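PDB 3TEF: Iron(III) ABC transporter, periplasmic iron-compound-binding protein from Vibrio cholerae, which binds catecholate siderophores in the periplasm and probably delivers the iron they carry to an inner-membrane ABC transporter for uptake. Local coordinates for residues Gly28-Ile33 with Ile38-Val43; Ile85-Ser90 with Ile262-Val267; Leu169-Ala174 with Phe205-Glu210; Leu15-Gln20 with Ala129-Val134. All blocks are in the same frame, centred on the assembly; numbering follows the deposited sequence.

Contact 1 of 4, residues Gly28-Ile33 with Ile38-Val43; sequences GALDAI and IEPVAV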
loop_
_atom_site.group_PDB
_atom_site.type_symbol
_atom_site.label_atom_id
_atom_site.label_comp_id
_atom_site.label_asym_id
_atom_site.label_seq_id
_atom_site.Cartn_x
_atom_site.Cartn_y
_atom_site.Cartn_z
ATOM N N GLY A 28 -2.296 5.498 2.999
ATOM C CA GLY A 28 -3.121 4.306 3.043
ATOM C C GLY A 28 -4.152 4.394 4.154
ATOM O O GLY A 28 -5.321 4.036 3.960
ATOM N N ALA A 29 -3.702 4.861 5.321
ATOM C CA ALA A 29 -4.580 5.096 6.462
ATOM C C ALA A 29 -5.656 6.135 6.110
ATOM O O ALA A 29 -6.839 5.935 6.380
ATOM C CB ALA A 29 -3.771 5.554 7.670
ATOM N N LEU A 30 -5.237 7.227 5.482
ATOM C CA LEU A 30 -6.186 8.271 5.076
ATOM C C LEU A 30 -7.224 7.748 4.057
ATOM O O LEU A 30 -8.430 8.000 4.187
ATOM C CB LEU A 30 -5.423 9.491 4.542
ATOM C CG LEU A 30 -6.270 10.716 4.173
ATOM C CD1 LEU A 30 -7.176 11.140 5.314
ATOM C CD2 LEU A 30 -5.350 11.863 3.778
ATOM N N ASP A 31 -6.756 7.000 3.057
ATOM C CA ASP A 31 -7.626 6.322 2.090
ATOM C C ASP A 31 -8.700 5.488 2.794
ATOM O O ASP A 31 -9.892 5.684 2.566
ATOM C CB ASP A 31 -6.742 5.467 1.168
ATOM C CG ASP A 31 -7.511 4.562 0.227
ATOM O OD1 ASP A 31 -8.706 4.222 0.437
ATOM O OD2 ASP A 31 -6.863 4.138 -0.741
ATOM N N ALA A 32 -8.299 4.560 3.662
ATOM C CA ALA A 32 -9.300 3.684 4.263
ATOM C C ALA A 32 -10.230 4.465 5.189
ATOM O O ALA A 32 -11.448 4.265 5.191
ATOM C CB ALA A 32 -8.628 2.515 5.004
ATOM N N ILE A 33 -9.661 5.394 5.945
ATOM C CA ILE A 33 -10.449 6.189 6.885
ATOM C C ILE A 33 -11.485 7.052 6.147
ATOM O O ILE A 33 -12.674 7.019 6.460
ATOM C CB ILE A 33 -9.543 7.012 7.829
ATOM C CG1 ILE A 33 -8.951 6.079 8.898
ATOM C CG2 ILE A 33 -10.320 8.143 8.471
ATOM C CD1 ILE A 33 -7.850 6.692 9.745
ATOM N N ILE A 38 -15.133 8.539 7.585
ATOM C CA ILE A 38 -14.624 9.278 8.738
ATOM C C ILE A 38 -13.819 10.495 8.280
ATOM O O ILE A 38 -13.036 10.388 7.342
ATOM C CB ILE A 38 -13.706 8.380 9.599
ATOM C CG1 ILE A 38 -14.446 7.110 10.057
ATOM C CG2 ILE A 38 -13.115 9.175 10.756
ATOM C CD1 ILE A 38 -15.720 7.375 10.842
ATOM N N GLU A 39 -14.001 11.645 8.932
ATOM C CA GLU A 39 -13.267 12.844 8.534
ATOM C C GLU A 39 -12.283 13.264 9.621
ATOM O O GLU A 39 -12.691 13.644 10.708
ATOM C CB GLU A 39 -14.207 14.010 8.217
ATOM C CG GLU A 39 -13.476 15.215 7.632
ATOM C CD GLU A 39 -14.379 16.405 7.401
ATOM O OE1 GLU A 39 -15.589 16.301 7.696
ATOM O OE2 GLU A 39 -13.877 17.440 6.916
ATOM N N PRO A 40 -10.984 13.222 9.309
ATOM C CA PRO A 40 -9.938 13.533 10.295
ATOM C C PRO A 40 -9.838 15.029 10.546
ATOM O O PRO A 40 -10.347 15.823 9.739
ATOM C CB PRO A 40 -8.660 13.061 9.606
ATOM C CG PRO A 40 -8.962 13.250 8.137
ATOM C CD PRO A 40 -10.428 12.875 7.988
ATOM N N VAL A 41 -9.195 15.399 11.646
ATOM C CA VAL A 41 -8.988 16.796 11.992
ATOM C C VAL A 41 -7.626 17.333 11.552
ATOM O O VAL A 41 -7.432 18.549 11.483
ATOM C CB VAL A 41 -9.179 17.061 13.504
ATOM C CG1 VAL A 41 -10.597 16.706 13.937
ATOM C CG2 VAL A 41 -8.144 16.304 14.331
ATOM N N ALA A 42 -6.695 16.432 11.249
ATOM C CA ALA A 42 -5.361 16.806 10.792
ATOM C C ALA A 42 -4.753 15.622 10.046
ATOM O O ALA A 42 -5.073 14.463 10.342
ATOM C CB ALA A 42 -4.485 17.210 11.963
ATOM N N VAL A 43 -3.916 15.915 9.054
ATOM C CA VAL A 43 -3.377 14.881 8.179
ATOM C C VAL A 43 -1.949 15.177 7.775
ATOM O O VAL A 43 -1.534 16.337 7.720
ATOM C CB VAL A 43 -4.215 14.725 6.890
ATOM C CG1 VAL A 43 -5.638 14.323 7.235
ATOM C CG2 VAL A 43 -4.193 16.027 6.070
#
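Leu30 reaches from its helix to Pro40 and Val43, and one methyl does the work: CD1 lies 4.0 Å from Pro40 CG and equally 4.0 Å from Val43 CG1. The contact packs the helix of a beta-alpha-beta unit, made of strand 22-25, helix 27-35 and strand 42-43, against the return to its second strand. In Leu30, CG is placed opposite the backbone N (chi1 -176°), and the isobutyl group leans out from the helix to meet both partners at about right angles. Ala29, Leu30 and Ile33 from the helix, and Pro40 from the return, all touch Val24 in the first strand of the unit, so the crossover closes over a common apolar layer.

One turn further along, Ile33 meets Ile38 at a slant. The CG2 methyl of Ile33 rests against the branching carbon of Ile38, 3.6 Å from Ile38 CB, with Ile38 CG2 slightly farther off at 3.8 Å from Ile33 CG2. The outer part of Ile38 turns away from the helix, and the side chain also touches Phe128 of helix 113-128.

At the polar edge the backbone takes over, because the chain leaving the helix doubles back close enough for Ile38 to bond to Ile33. Ile38 N donates to Ile33 O at 3.1 Å, fairly straight at N-H...O 157°, with the nitrogen tilted 29° from the carbonyl plane of Ile33.

Contact 2 of 4, residues Ile85-Ser90 with Ile262-Val267; sequences IGPRAS and IAISGV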
loop_
_atom_site.group_PDB
_atom_site.type_symbol
_atom_site.label_atom_id
_atom_site.label_comp_id
_atom_site.label_asym_id
_atom_site.label_seq_id
_atom_site.Cartn_x
_atom_site.Cartn_y
_atom_site.Cartn_z
ATOM N N ILE A 85 -1.479 5.858 12.081
ATOM C CA ILE A 85 -0.300 6.062 11.240
ATOM C C ILE A 85 -0.035 4.870 10.321
ATOM O O ILE A 85 -0.395 3.741 10.634
ATOM C CB ILE A 85 0.971 6.401 12.069
ATOM C CG1 ILE A 85 1.475 5.167 12.828
ATOM C CG2 ILE A 85 0.687 7.531 13.049
ATOM C CD1 ILE A 85 2.674 5.442 13.671
ATOM N N GLY A 86 0.602 5.134 9.187
ATOM C CA GLY A 86 1.054 4.075 8.299
ATOM C C GLY A 86 2.430 3.574 8.712
ATOM O O GLY A 86 3.015 4.058 9.678
ATOM N N PRO A 87 2.966 2.603 7.972
ATOM C CA PRO A 87 4.236 2.013 8.406
ATOM C C PRO A 87 5.415 2.984 8.288
ATOM O O PRO A 87 6.394 2.834 9.010
ATOM C CB PRO A 87 4.414 0.817 7.458
ATOM C CG PRO A 87 3.512 1.105 6.298
ATOM C CD PRO A 87 2.350 1.856 6.861
ATOM N N ARG A 88 5.324 3.967 7.399
ATOM C CA ARG A 88 6.431 4.896 7.197
ATOM C C ARG A 88 6.765 5.712 8.449
ATOM O O ARG A 88 7.928 6.070 8.681
ATOM C CB ARG A 88 6.136 5.834 6.020
ATOM C CG ARG A 88 6.337 5.156 4.684
ATOM C CD ARG A 88 5.925 6.071 3.548
ATOM N NE ARG A 88 6.195 5.467 2.249
ATOM C CZ ARG A 88 5.357 4.669 1.594
ATOM N NH1 ARG A 88 4.184 4.346 2.116
ATOM N NH2 ARG A 88 5.706 4.184 0.410
ATOM N N ALA A 89 5.755 5.980 9.269
ATOM C CA ALA A 89 5.934 6.825 10.455
ATOM C C ALA A 89 6.128 5.997 11.724
ATOM O O ALA A 89 6.154 6.539 12.824
ATOM C CB ALA A 89 4.732 7.735 10.638
ATOM N N SER A 90 6.250 4.688 11.563
ATOM C CA SER A 90 6.162 3.800 12.720
ATOM C C SER A 90 7.311 3.947 13.707
ATOM O O SER A 90 7.158 3.601 14.873
ATOM C CB SER A 90 5.956 2.338 12.283
ATOM O OG SER A 90 7.037 1.875 11.499
ATOM N N ILE A 262 2.402 3.575 -2.185
ATOM C CA ILE A 262 2.151 4.675 -1.256
ATOM C C ILE A 262 1.005 4.407 -0.282
ATOM O O ILE A 262 1.182 4.485 0.938
ATOM C CB ILE A 262 1.853 6.001 -2.008
ATOM C CG1 ILE A 262 3.046 6.414 -2.890
ATOM C CG2 ILE A 262 1.474 7.110 -1.019
ATOM C CD1 ILE A 262 4.293 6.780 -2.125
ATOM N N ALA A 263 -0.166 4.086 -0.817
ATOM C CA ALA A 263 -1.397 4.062 -0.036
ATOM C C ALA A 263 -1.639 2.660 0.486
ATOM O O ALA A 263 -2.668 2.032 0.219
ATOM C CB ALA A 263 -2.584 4.527 -0.899
ATOM N N ILE A 264 -0.669 2.178 1.249
ATOM C CA ILE A 264 -0.668 0.789 1.696
ATOM C C ILE A 264 -1.936 0.418 2.462
ATOM O O ILE A 264 -2.300 1.060 3.448
ATOM C CB ILE A 264 0.565 0.531 2.560
ATOM C CG1 ILE A 264 1.837 0.691 1.717
ATOM C CG2 ILE A 264 0.480 -0.844 3.212
ATOM C CD1 ILE A 264 3.111 0.832 2.551
ATOM N N SER A 265 -2.598 -0.635 1.992
ATOM C CA SER A 265 -3.809 -1.157 2.611
ATOM C C SER A 265 -5.024 -0.224 2.510
ATOM O O SER A 265 -6.030 -0.431 3.183
ATOM C CB SER A 265 -3.555 -1.595 4.061
ATOM O OG SER A 265 -2.679 -2.721 4.104
ATOM N N GLY A 266 -4.951 0.783 1.641
ATOM C CA GLY A 266 -6.102 1.636 1.438
ATOM C C GLY A 266 -7.255 0.849 0.845
ATOM O O GLY A 266 -7.050 -0.200 0.228
ATOM N N VAL A 267 -8.470 1.351 1.031
ATOM C CA VAL A 267 -9.633 0.767 0.353
ATOM C C VAL A 267 -9.587 1.011 -1.163
ATOM O O VAL A 267 -9.605 0.057 -1.958
ATOM C CB VAL A 267 -10.950 1.249 0.990
ATOM C CG1 VAL A 267 -12.167 0.837 0.147
ATOM C CG2 VAL A 267 -11.054 0.734 2.437
#
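The carbonyl oxygen of Pro87, whose ring packs on Ile264, is gripped twice by Ser90: Ser90 OG donates to Pro87 O at 2.7 Å and Ser90 N to the same oxygen at 3.2 Å. These two bonds close the turn after strand 82-85, from which Pro87 and Arg88 point toward the 262-267 segment. Pro87 CG touches Ile264 CD1 at 3.8 Å, and that methyl also lies 3.7 Å from Arg88 NH1, making it the meeting point of the apolar part.

The Arg88 chain is extended from CG to NE, which carries the guanidinium across to the end of helix 257-262. Ile262 CD1 covers one face of the group, 3.9 Å from Arg88 NH2. The bond from Arg88 NH1 to Ile262 O is weak, 3.2 Å long and bent to 122° at the hydrogen. The stronger partner is Tyr261, whose O accepts from Arg88 NH2 and whose ring makes a cation-pi contact. Arg177 comes close to Arg88, so positive charge gathers here, consistent with a protein that takes up anionic ferric catecholates.

Ala263 is the centre of an inverse gamma turn and also the first residue of a type II turn ending at Gly266. The contact thus joins the loop between strand 82-85 and helix 93-99 to the link between helices 257-262 and 267-279, with helix 27-35 packed beside Ile262 and Ala263.

Contact 3 of 4, residues Leu169-Ala174 with Phe205-Glu210; sequences LTTFGA and FEYIRE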
loop_
_atom_site.group_PDB
_atom_site.type_symbol
_atom_site.label_atom_id
_atom_site.label_comp_id
_atom_site.label_asym_id
_atom_site.label_seq_id
_atom_site.Cartn_x
_atom_site.Cartn_y
_atom_site.Cartn_z
ATOM N N LEU A 169 16.940 -0.312 -10.780
ATOM C CA LEU A 169 15.915 -1.347 -10.895
ATOM C C LEU A 169 16.097 -2.298 -9.721
ATOM O O LEU A 169 17.203 -2.759 -9.468
ATOM C CB LEU A 169 16.080 -2.130 -12.196
ATOM C CG LEU A 169 15.895 -1.339 -13.487
ATOM C CD1 LEU A 169 16.009 -2.269 -14.685
ATOM C CD2 LEU A 169 14.548 -0.639 -13.473
ATOM N N THR A 170 15.013 -2.581 -9.006
ATOM C CA THR A 170 15.048 -3.538 -7.904
ATOM C C THR A 170 13.913 -4.536 -8.068
ATOM O O THR A 170 12.922 -4.261 -8.751
ATOM C CB THR A 170 14.926 -2.841 -6.535
ATOM O OG1 THR A 170 13.766 -2.004 -6.525
ATOM C CG2 THR A 170 16.164 -1.981 -6.251
ATOM N N THR A 171 14.080 -5.711 -7.467
ATOM C CA THR A 171 13.049 -6.735 -7.535
ATOM C C THR A 171 12.619 -7.168 -6.130
ATOM O O THR A 171 13.386 -7.075 -5.167
ATOM C CB THR A 171 13.492 -7.939 -8.392
ATOM O OG1 THR A 171 12.363 -8.794 -8.642
ATOM C CG2 THR A 171 14.592 -8.737 -7.702
ATOM N N PHE A 172 11.372 -7.614 -6.028
ATOM C CA PHE A 172 10.757 -7.980 -4.763
ATOM C C PHE A 172 10.017 -9.287 -4.992
ATOM O O PHE A 172 9.472 -9.499 -6.075
ATOM C CB PHE A 172 9.728 -6.920 -4.364
ATOM C CG PHE A 172 10.319 -5.581 -4.023
ATOM C CD1 PHE A 172 10.453 -5.196 -2.702
ATOM C CD2 PHE A 172 10.714 -4.695 -5.019
ATOM C CE1 PHE A 172 10.984 -3.964 -2.372
ATOM C CE2 PHE A 172 11.253 -3.455 -4.692
ATOM C CZ PHE A 172 11.384 -3.091 -3.368
ATOM N N GLY A 173 9.965 -10.138 -3.973
ATOM C CA GLY A 173 9.289 -11.421 -4.094
ATOM C C GLY A 173 8.106 -11.601 -3.156
ATOM O O GLY A 173 7.522 -10.625 -2.672
ATOM N N ALA A 174 7.771 -12.861 -2.873
ATOM C CA ALA A 174 6.555 -13.191 -2.130
ATOM C C ALA A 174 6.553 -12.698 -0.685
ATOM O O ALA A 174 5.493 -12.451 -0.109
ATOM C CB ALA A 174 6.302 -14.695 -2.174
ATOM N N PHE A 205 18.592 -4.477 -16.468
ATOM C CA PHE A 205 17.835 -4.923 -17.630
ATOM C C PHE A 205 18.343 -6.278 -18.120
ATOM O O PHE A 205 17.580 -7.093 -18.637
ATOM C CB PHE A 205 17.873 -3.882 -18.746
ATOM C CG PHE A 205 17.055 -2.658 -18.454
ATOM C CD1 PHE A 205 15.675 -2.737 -18.353
ATOM C CD2 PHE A 205 17.665 -1.423 -18.286
ATOM C CE1 PHE A 205 14.917 -1.602 -18.085
ATOM C CE2 PHE A 205 16.914 -0.293 -18.018
ATOM C CZ PHE A 205 15.538 -0.383 -17.918
ATOM N N GLU A 206 19.633 -6.521 -17.945
ATOM C CA GLU A 206 20.214 -7.797 -18.326
ATOM C C GLU A 206 19.582 -8.935 -17.515
ATOM O O GLU A 206 19.318 -10.014 -18.045
ATOM C CB GLU A 206 21.736 -7.769 -18.141
ATOM C CG GLU A 206 22.490 -6.930 -19.195
ATOM C CD GLU A 206 22.402 -5.416 -18.975
ATOM O OE1 GLU A 206 21.683 -4.961 -18.056
ATOM O OE2 GLU A 206 23.065 -4.673 -19.734
ATOM N N TYR A 207 19.341 -8.680 -16.231
ATOM C CA TYR A 207 18.695 -9.647 -15.347
ATOM C C TYR A 207 17.255 -9.934 -15.794
ATOM O O TYR A 207 16.812 -11.086 -15.777
ATOM C CB TYR A 207 18.735 -9.109 -13.916
ATOM C CG TYR A 207 17.919 -9.842 -12.876
ATOM C CD1 TYR A 207 18.539 -10.642 -11.916
ATOM C CD2 TYR A 207 16.535 -9.701 -12.817
ATOM C CE1 TYR A 207 17.806 -11.295 -10.940
ATOM C CE2 TYR A 207 15.788 -10.354 -11.844
ATOM C CZ TYR A 207 16.430 -11.149 -10.911
ATOM O OH TYR A 207 15.698 -11.793 -9.937
ATOM N N ILE A 208 16.531 -8.891 -16.192
ATOM C CA ILE A 208 15.156 -9.055 -16.669
ATOM C C ILE A 208 15.135 -9.897 -17.943
ATOM O O ILE A 208 14.354 -10.845 -18.064
ATOM C CB ILE A 208 14.464 -7.696 -16.923
ATOM C CG1 ILE A 208 14.300 -6.921 -15.611
ATOM C CG2 ILE A 208 13.099 -7.901 -17.578
ATOM C CD1 ILE A 208 13.849 -5.482 -15.795
ATOM N N ARG A 209 16.010 -9.559 -18.882
ATOM C CA ARG A 209 16.106 -10.291 -20.145
ATOM C C ARG A 209 16.577 -11.731 -19.940
ATOM O O ARG A 209 16.005 -12.662 -20.506
ATOM C CB ARG A 209 17.036 -9.557 -21.117
ATOM C CG ARG A 209 17.375 -10.333 -22.385
ATOM C CD ARG A 209 16.131 -10.714 -23.168
ATOM N NE ARG A 209 16.469 -11.494 -24.358
ATOM C CZ ARG A 209 16.269 -12.802 -24.486
ATOM N NH1 ARG A 209 15.712 -13.496 -23.500
ATOM N NH2 ARG A 209 16.618 -13.419 -25.608
ATOM N N GLU A 210 17.615 -11.909 -19.127
ATOM C CA GLU A 210 18.188 -13.231 -18.893
ATOM C C GLU A 210 17.162 -14.180 -18.258
ATOM O O GLU A 210 17.009 -15.328 -18.692
ATOM C CB GLU A 210 19.481 -13.138 -18.057
ATOM C CG GLU A 210 19.291 -12.786 -16.563
ATOM C CD GLU A 210 20.600 -12.432 -15.832
ATOM O OE1 GLU A 210 21.478 -11.774 -16.439
ATOM O OE2 GLU A 210 20.748 -12.805 -14.643
HETATM O O HOH W 1 13.098 -11.208 -9.866
#
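Leu169 sets one methyl squarely over the ring of Phe205: CD1 lies 3.6 Å from the ring centroid and only 10° off the normal, a face-on CH-pi contact. The same Leu169 CD1 meets Ile208 CD1 at 4.0 Å, so it touches two side chains that come from neighbouring turns of the helix.

Further along the strand, Thr171 faces Tyr207. Thr171 CG2 approaches Tyr207 OH at 3.9 Å, while the two hydroxyls are joined through one water. That water donates to Thr171 OG1 at 2.8 Å and lies 2.7 Å from Tyr207 OH, in the plane of the tyrosine ring at its edge. The threonine hydroxyl sits opposite the backbone N (chi1 -169°), where it also hydrogen-bonds to Leu161 O in strand 158-165. Thr171 OG1, the sheet-side end of the bridge, is thus fixed by a second bond.

Next outward, the Phe236 ring meets that of Phe205, and the His211 ring meets that of Tyr207. Ser204 OG bonds to Tyr207 N at the start of the helix.

The segment axes run at 46° and approach to 9.8 Å. Helix 205-211 packs against the mixed sheet of its half of the protein, on strand 168-172, which pairs antiparallel with both 158-165 and 201-202; helix 239-242 touches Phe205 as well.

Contact 4 of 4, residues Leu15-Gln20 with Ala129-Val134; sequences LEQKPQ and AIEPAV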
loop_
_atom_site.group_PDB
_atom_site.type_symbol
_atom_site.label_atom_id
_atom_site.label_comp_id
_atom_site.label_asym_id
_atom_site.label_seq_id
_atom_site.Cartn_x
_atom_site.Cartn_y
_atom_site.Cartn_z
ATOM N N LEU A 15 -8.782 2.139 23.413
ATOM C CA LEU A 15 -9.416 3.447 23.388
ATOM C C LEU A 15 -10.928 3.299 23.351
ATOM O O LEU A 15 -11.460 2.261 22.946
ATOM C CB LEU A 15 -8.951 4.264 22.174
ATOM C CG LEU A 15 -9.447 3.762 20.823
ATOM C CD1 LEU A 15 -9.467 4.900 19.794
ATOM C CD2 LEU A 15 -8.606 2.587 20.346
ATOM N N GLU A 16 -11.615 4.345 23.780
ATOM C CA GLU A 16 -13.062 4.417 23.656
ATOM C C GLU A 16 -13.504 4.429 22.189
ATOM O O GLU A 16 -12.911 5.111 21.348
ATOM C CB GLU A 16 -13.563 5.663 24.378
ATOM C CG GLU A 16 -15.048 5.927 24.229
ATOM C CD GLU A 16 -15.496 7.119 25.055
ATOM O OE1 GLU A 16 -15.051 7.230 26.220
ATOM O OE2 GLU A 16 -16.276 7.948 24.534
ATOM N N GLN A 17 -14.545 3.670 21.879
ATOM C CA GLN A 17 -15.075 3.646 20.519
ATOM C C GLN A 17 -15.501 5.015 19.998
ATOM O O GLN A 17 -15.843 5.919 20.767
ATOM C CB GLN A 17 -16.249 2.675 20.416
ATOM C CG GLN A 17 -15.862 1.307 19.922
ATOM C CD GLN A 17 -17.073 0.428 19.666
ATOM O OE1 GLN A 17 -17.146 -0.272 18.654
ATOM N NE2 GLN A 17 -18.032 0.467 20.583
ATOM N N LYS A 18 -15.488 5.141 18.676
ATOM C CA LYS A 18 -15.918 6.352 17.982
ATOM C C LYS A 18 -15.195 7.601 18.458
ATOM O O LYS A 18 -15.822 8.557 18.918
ATOM C CB LYS A 18 -17.435 6.515 18.063
ATOM C CG LYS A 18 -18.162 5.450 17.256
ATOM C CD LYS A 18 -19.217 4.733 18.075
ATOM C CE LYS A 18 -20.516 5.527 18.104
ATOM N NZ LYS A 18 -21.122 5.662 16.747
ATOM N N PRO A 19 -13.863 7.597 18.337
ATOM C CA PRO A 19 -13.091 8.799 18.652
ATOM C C PRO A 19 -13.513 9.928 17.721
ATOM O O PRO A 19 -13.682 9.706 16.519
ATOM C CB PRO A 19 -11.645 8.371 18.378
ATOM C CG PRO A 19 -11.753 7.214 17.433
ATOM C CD PRO A 19 -13.011 6.502 17.839
ATOM N N GLN A 20 -13.697 11.121 18.279
ATOM C CA GLN A 20 -14.258 12.238 17.527
ATOM C C GLN A 20 -13.208 13.018 16.752
ATOM O O GLN A 20 -13.484 13.545 15.669
ATOM C CB GLN A 20 -15.036 13.167 18.462
ATOM C CG GLN A 20 -16.275 12.512 19.057
ATOM C CD GLN A 20 -17.190 11.941 17.986
ATOM O OE1 GLN A 20 -17.380 10.722 17.891
ATOM N NE2 GLN A 20 -17.761 12.819 17.171
ATOM N N ALA A 129 -17.176 1.503 15.200
ATOM C CA ALA A 129 -18.453 0.784 15.244
ATOM C C ALA A 129 -19.153 0.756 13.883
ATOM O O ALA A 129 -20.355 1.022 13.775
ATOM C CB ALA A 129 -19.368 1.393 16.306
ATOM N N ILE A 130 -18.397 0.433 12.841
ATOM C CA ILE A 130 -18.973 0.267 11.515
ATOM C C ILE A 130 -18.644 -1.103 10.940
ATOM O O ILE A 130 -18.387 -1.243 9.743
ATOM C CB ILE A 130 -18.516 1.365 10.540
ATOM C CG1 ILE A 130 -16.989 1.429 10.494
ATOM C CG2 ILE A 130 -19.085 2.706 10.952
ATOM C CD1 ILE A 130 -16.447 2.465 9.510
ATOM N N GLU A 131 -18.659 -2.116 11.801
ATOM C CA GLU A 131 -18.339 -3.479 11.393
ATOM C C GLU A 131 -19.111 -3.973 10.154
ATOM O O GLU A 131 -18.526 -4.614 9.280
ATOM C CB GLU A 131 -18.564 -4.451 12.560
ATOM C CG GLU A 131 -17.681 -4.189 13.772
ATOM C CD GLU A 131 -18.297 -3.223 14.778
ATOM O OE1 GLU A 131 -19.194 -2.426 14.402
ATOM O OE2 GLU A 131 -17.874 -3.267 15.956
ATOM N N PRO A 132 -20.429 -3.702 10.083
ATOM C CA PRO A 132 -21.196 -4.208 8.933
ATOM C C PRO A 132 -20.710 -3.658 7.590
ATOM O O PRO A 132 -20.618 -4.408 6.607
ATOM C CB PRO A 132 -22.626 -3.728 9.223
ATOM C CG PRO A 132 -22.668 -3.553 10.712
ATOM C CD PRO A 132 -21.301 -3.023 11.062
ATOM N N ALA A 133 -20.402 -2.365 7.549
ATOM C CA ALA A 133 -19.911 -1.742 6.326
ATOM C C ALA A 133 -18.561 -2.324 5.941
ATOM O O ALA A 133 -18.278 -2.559 4.765
ATOM C CB ALA A 133 -19.803 -0.240 6.507
ATOM N N VAL A 134 -17.718 -2.545 6.942
ATOM C CA VAL A 134 -16.417 -3.131 6.686
ATOM C C VAL A 134 -16.569 -4.544 6.138
ATOM O O VAL A 134 -15.917 -4.916 5.166
ATOM C CB VAL A 134 -15.537 -3.120 7.966
ATOM C CG1 VAL A 134 -14.259 -3.913 7.748
ATOM C CG2 VAL A 134 -15.233 -1.689 8.357
#
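Van der Waals contact dominates, and it converges on the methyl of Ala129. Lys18 CD comes to 3.8 Å from Ala129 CB, and Gln17 CD lies 4.2 Å from the same carbon, so two consecutive side chains rest on one small group. The lysine chain is bent repeatedly rather than extended, and it is its aliphatic middle, not its ammonium end, that touches the alanine. The glutamine chain, extended beyond CG, reaches toward the methyl.

Polar approach is looser. The glutamate chain of Glu131 bends at chi2 (90°), which brings its carboxylate near the end of Gln17. The contact is a small one at the protein surface.

Backbone shape is shared across the contact. Both Lys18 and Ala129 have left-handed phi and psi (phi 55° and 53°), and their CA atoms come to 6.7 Å; Ala129 is where the chain leaves helix 113-128. Close by, Lys18 pairs through its backbone with Val127, which ties the two chains together two residues before Ala129. Ile130 then stands at the N-cap of the next helix, with Val134 N bonded to Ile130 O at 3.2 Å.

In the fold, Ala129 belongs to the short break between helix 113-128 and helix 131-154, the long interdomain helix characteristic of this family of periplasmic binding proteins. Facing it is the loop that follows strand 11-16 of the N-terminal hairpin, where the chain heads for strand 22-25 and Pro19 packs on helix 113-128 and strand 82-85.

From the N terminus, the chain opens contact 4 at 15-20, closes the short beta-alpha-beta loop of contact 1, opens contact 2 at 85-90, and returns at 129-134 to close contact 4. Contact 1 is therefore nested within contact 4, whereas contacts 2 and 4 cross. After helix 131-154, contact 3 closes wholly inside the loop of contact 2, which ends at 262-267. Contact 2 thus brings the C-terminal part of the chain back to the first half, where it touches contact 1: Asp31 OD1 is 2.9 Å from Val267 N. Contact 3 lies apart in the second half, its centre about 35 Å from that of contact 1.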